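Local coordinates for putative non-ribosomal peptide synthetase (Actinomadura parvosata subsp. kistnae, PDB 6M7L), which probably serves as a condensation-family domain of a multidomain synthetase that assembles a peptide without the ribosome, at residues L185-A188 with D189-W193; T306-V309 with P310-G313. All coordinates share one frame; numbering follows the deposited sequence.

Contact 1. Residues L185-A188 with D189-W193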
loop_
_atom_site.group_PDB
_atom_site.type_symbol
_atom_site.label_atom_id
_atom_site.label_comp_id
_atom_site.label_asym_id
_atom_site.label_seq_id
_atom_site.Cartn_x
_atom_site.Cartn_y
_atom_site.Cartn_z
ATOM N N LEU A 185 19.511 -3.483 -7.673
ATOM C CA LEU A 185 19.791 -4.859 -8.046
ATOM C C LEU A 185 18.874 -5.275 -9.186
ATOM O O LEU A 185 17.706 -4.879 -9.233
ATOM C CB LEU A 185 19.590 -5.810 -6.859
ATOM C CG LEU A 185 20.608 -5.896 -5.718
ATOM C CD1 LEU A 185 20.767 -4.574 -4.980
ATOM C CD2 LEU A 185 20.190 -6.992 -4.751
ATOM N N GLN A 186 19.411 -6.061 -10.109
ATOM C CA GLN A 186 18.621 -6.742 -11.121
ATOM C C GLN A 186 18.554 -8.222 -10.775
ATOM O O GLN A 186 19.310 -8.719 -9.936
ATOM C CB GLN A 186 19.215 -6.531 -12.517
ATOM C CG GLN A 186 18.924 -5.164 -13.110
ATOM C CD GLN A 186 17.489 -5.025 -13.580
ATOM O OE1 GLN A 186 16.762 -6.012 -13.693
ATOM N NE2 GLN A 186 17.075 -3.795 -13.859
ATOM N N PHE A 187 17.627 -8.934 -11.419
ATOM C CA PHE A 187 17.478 -10.345 -11.081
ATOM C C PHE A 187 18.699 -11.155 -11.489
ATOM O O PHE A 187 18.979 -12.194 -10.881
ATOM C CB PHE A 187 16.227 -10.940 -11.715
ATOM C CG PHE A 187 15.949 -12.337 -11.254
ATOM C CD1 PHE A 187 15.406 -12.564 -10.001
ATOM C CD2 PHE A 187 16.270 -13.424 -12.048
ATOM C CE1 PHE A 187 15.167 -13.845 -9.557
ATOM C CE2 PHE A 187 16.032 -14.709 -11.609
ATOM C CZ PHE A 187 15.478 -14.920 -10.363
ATOM N N ALA A 188 19.432 -10.702 -12.510
ATOM C CA ALA A 188 20.689 -11.357 -12.860
ATOM C C ALA A 188 21.628 -11.406 -11.662
ATOM O O ALA A 188 22.345 -12.393 -11.465
ATOM C CB ALA A 188 21.348 -10.637 -14.035
ATOM N N ASP A 189 21.626 -10.353 -10.840
ATOM C CA ASP A 189 22.422 -10.374 -9.619
ATOM C C ASP A 189 21.917 -11.440 -8.653
ATOM O O ASP A 189 22.709 -12.076 -7.949
ATOM C CB ASP A 189 22.407 -8.996 -8.954
ATOM C CG ASP A 189 23.070 -7.931 -9.806
ATOM O OD1 ASP A 189 22.372 -7.305 -10.635
ATOM O OD2 ASP A 189 24.292 -7.724 -9.647
ATOM N N TYR A 190 20.599 -11.653 -8.609
ATOM C CA TYR A 190 20.054 -12.669 -7.714
ATOM C C TYR A 190 20.373 -14.072 -8.212
ATOM O O TYR A 190 20.601 -14.984 -7.408
ATOM C CB TYR A 190 18.544 -12.489 -7.557
ATOM C CG TYR A 190 17.953 -13.354 -6.465
ATOM C CD1 TYR A 190 17.929 -12.919 -5.147
ATOM C CD2 TYR A 190 17.431 -14.612 -6.749
ATOM C CE1 TYR A 190 17.396 -13.706 -4.143
ATOM C CE2 TYR A 190 16.897 -15.405 -5.750
ATOM C CZ TYR A 190 16.882 -14.947 -4.450
ATOM O OH TYR A 190 16.352 -15.731 -3.453
ATOM N N ALA A 191 20.386 -14.268 -9.534
ATOM C CA ALA A 191 20.707 -15.584 -10.082
ATOM C C ALA A 191 22.158 -15.954 -9.808
ATOM O O ALA A 191 22.458 -17.106 -9.472
ATOM C CB ALA A 191 20.415 -15.614 -11.581
ATOM N N LEU A 192 23.072 -14.990 -9.944
ATOM C CA LEU A 192 24.470 -15.241 -9.615
ATOM C C LEU A 192 24.655 -15.443 -8.117
ATOM O O LEU A 192 25.421 -16.316 -7.692
ATOM C CB LEU A 192 25.341 -14.086 -10.111
ATOM C CG LEU A 192 25.265 -13.747 -11.601
ATOM C CD1 LEU A 192 25.884 -12.385 -11.867
ATOM C CD2 LEU A 192 25.956 -14.813 -12.424
ATOM N N TRP A 193 23.965 -14.639 -7.300
ATOM C CA TRP A 193 24.034 -14.815 -5.853
ATOM C C TRP A 193 23.554 -16.201 -5.444
ATOM O O TRP A 193 24.092 -16.803 -4.508
ATOM C CB TRP A 193 23.210 -13.735 -5.150
ATOM C CG TRP A 193 23.059 -13.954 -3.667
ATOM C CD1 TRP A 193 23.906 -13.529 -2.684
ATOM C CD2 TRP A 193 21.991 -14.646 -3.004
ATOM N NE1 TRP A 193 23.435 -13.915 -1.452
ATOM C CE2 TRP A 193 22.261 -14.601 -1.619
ATOM C CE3 TRP A 193 20.836 -15.301 -3.445
ATOM C CZ2 TRP A 193 21.417 -15.185 -0.674
ATOM C CZ3 TRP A 193 19.999 -15.879 -2.505
ATOM C CH2 TRP A 193 20.295 -15.817 -1.135
#
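Phe187 O and Ala188 O accept the amides of Ala191 and Leu192, at 2.8 Å from Ala191 N to Phe187 O and 3.1 Å from Leu192 N to Ala188 O, so the first firm i-to-i+4 bonds of helix 187-196 form here. One residue earlier the bonding is looser: Gln186 O receives only weak bonds from the amides of Asp189 and Tyr190. Gln186 is the N-cap, and the carboxylate of Asp189 folds back to its backbone amide, with Gln186 N 3.3 Å from Asp189 OD1. The oxygen is met on its anti side, the donor 34° out of the carboxylate plane. The side-chain carboxamide of Gln186 turns elsewhere, OE1 to Glu73 N and NE2 to Arg71 O, which ties the helix start to the end of helix 58-71.

Phe187 and Tyr190 supply the apolar part. With CG of Phe187 anti to its own backbone N (chi1 -173°), the ring sits beside that of Tyr190, CE1 of Phe187 lying 3.7 Å from Tyr190 CD2. The planes differ by 26° but are slid apart, centroids 5.6 Å from each other, so overlap is slight. Phe315 meets Tyr190 edge-to-face, while Ile74, Gln88 and Pro314 pack on Phe187.

An acidic residue at N3 bonded to the N-cap amide is one half of a capping box, and the segment from Phe187 to Trp193 resembles the C4 sequence motif of condensation domains.

Contact 2. Residues T306-V309 with P310-G313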
loop_
_atom_site.group_PDB
_atom_site.type_symbol
_atom_site.label_atom_id
_atom_site.label_comp_id
_atom_site.label_asym_id
_atom_site.label_seq_id
_atom_site.Cartn_x
_atom_site.Cartn_y
_atom_site.Cartn_z
ATOM N N THR A 306 16.328 -5.845 1.551
ATOM C CA THR A 306 15.476 -4.727 1.158
ATOM C C THR A 306 15.611 -4.373 -0.317
ATOM O O THR A 306 14.713 -3.729 -0.868
ATOM C CB THR A 306 15.793 -3.499 2.014
ATOM O OG1 THR A 306 14.915 -2.426 1.658
ATOM C CG2 THR A 306 17.233 -3.058 1.800
ATOM N N GLY A 307 16.708 -4.771 -0.966
ATOM C CA GLY A 307 16.880 -4.479 -2.378
ATOM C C GLY A 307 15.903 -5.202 -3.279
ATOM O O GLY A 307 15.679 -4.763 -4.412
ATOM N N LEU A 308 15.316 -6.300 -2.803
ATOM C CA LEU A 308 14.328 -7.041 -3.575
ATOM C C LEU A 308 12.945 -6.407 -3.526
ATOM O O LEU A 308 12.061 -6.836 -4.275
ATOM C CB LEU A 308 14.247 -8.484 -3.070
ATOM C CG LEU A 308 15.564 -9.250 -2.924
ATOM C CD1 LEU A 308 15.329 -10.596 -2.257
ATOM C CD2 LEU A 308 16.241 -9.431 -4.271
ATOM N N VAL A 309 12.746 -5.399 -2.670
ATOM C CA VAL A 309 11.410 -4.825 -2.490
ATOM C C VAL A 309 10.810 -4.299 -3.791
ATOM O O VAL A 309 9.656 -4.645 -4.093
ATOM C CB VAL A 309 11.440 -3.758 -1.379
ATOM C CG1 VAL A 309 10.153 -2.950 -1.379
ATOM C CG2 VAL A 309 11.660 -4.409 -0.024
ATOM N N PRO A 310 11.498 -3.483 -4.590
ATOM C CA PRO A 310 10.845 -2.870 -5.755
ATOM C C PRO A 310 11.008 -3.611 -7.075
ATOM O O PRO A 310 10.690 -3.029 -8.117
ATOM C CB PRO A 310 11.551 -1.512 -5.829
ATOM C CG PRO A 310 12.952 -1.850 -5.463
ATOM C CD PRO A 310 12.861 -2.941 -4.414
ATOM N N MET A 311 11.481 -4.855 -7.085
ATOM C CA MET A 311 11.836 -5.518 -8.330
ATOM C C MET A 311 10.967 -6.746 -8.585
ATOM O O MET A 311 10.495 -7.406 -7.654
ATOM C CB MET A 311 13.318 -5.916 -8.341
ATOM C CG MET A 311 13.756 -6.768 -7.167
ATOM S SD MET A 311 15.531 -7.084 -7.205
ATOM C CE MET A 311 15.721 -7.691 -8.879
ATOM N N VAL A 312 10.764 -7.032 -9.871
ATOM C CA VAL A 312 10.036 -8.213 -10.316
ATOM C C VAL A 312 10.981 -9.406 -10.319
ATOM O O VAL A 312 12.156 -9.283 -10.685
ATOM C CB VAL A 312 9.434 -7.970 -11.713
ATOM C CG1 VAL A 312 8.741 -9.219 -12.235
ATOM C CG2 VAL A 312 8.472 -6.792 -11.683
ATOM N N GLY A 313 10.478 -10.566 -9.904
ATOM C CA GLY A 313 11.265 -11.775 -9.916
ATOM C C GLY A 313 10.541 -12.962 -9.315
ATOM O O GLY A 313 9.578 -12.815 -8.556
#
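Leu308 and Met311 are the ends of a type I beta turn, with Val309 and Pro310 at its corners. The hydrogen bonding that defines it is modest: Met311 N points almost straight at Leu308 O, yet at 3.5 Å the bond is weak. Just upstream, Val309 N bonds to Thr306 O at 3.1 Å, closing the 3-10 turn that runs into this one. Arg301 NH1 bonds to both Leu308 O and Met311 O, bridging the two ends of the turn.

Apolar packing pairs Leu308 with Met311, whose SD lies 3.8 Å from Leu308 CD2. The Leu308 side chain also touches Phe315, and Met311 touches Leu183.

The methionine makes van der Waals approaches to the backbone as well. Its CG lies between the backbone N and the carbonyl carbon (chi1 55°), which carries the chain back over the turn, Met311 CG being 3.4 Å from Leu308 O. The sulfur thus lies against both Leu308 CD2 and the carbonyl of Gly307, with Met311 SD 3.6 Å from Gly307 O.

The proline ring packs at the corner: Pro310 CD lies 3.4 Å from Gly307 O and, across the peptide, against Val309 CB, the two side chains meeting at about a right angle. A glycine in place of Pro310 would probably leave the second corner of the turn free to adopt other backbone angles and open a gap beside Gly307 O.

A 3-10 turn passing into a type I turn makes a compact reversal, here in the loop between strands 292-299 and 317-324. Its Val312-Gly313 end, which runs on to Phe315, resembles the start of the C5 sequence motif of condensation domains.

Following the chain from the N terminus, contact 1 comes first, starting helix 187-196 after the loop that leaves helix 155-172; contact 2 arrives more than a hundred residues later, after strand 292-299. They stand in series, neither enclosing nor crossing the other, and each closes only short local turns. In space they adjoin, the centres of contacts 1 and 2 lying about 11 Å apart. The methyl CE of Met311 reaches the helix start, 3.4 Å from Phe187 N, and Tyr190 CD1 lies 4.0 Å from Leu308 CD2. Phe315, just beyond contact 2, is shared by the two contacts. Beyond this junction, Val312 packs on helix 155-172, so the 306-313 loop joins two helical elements.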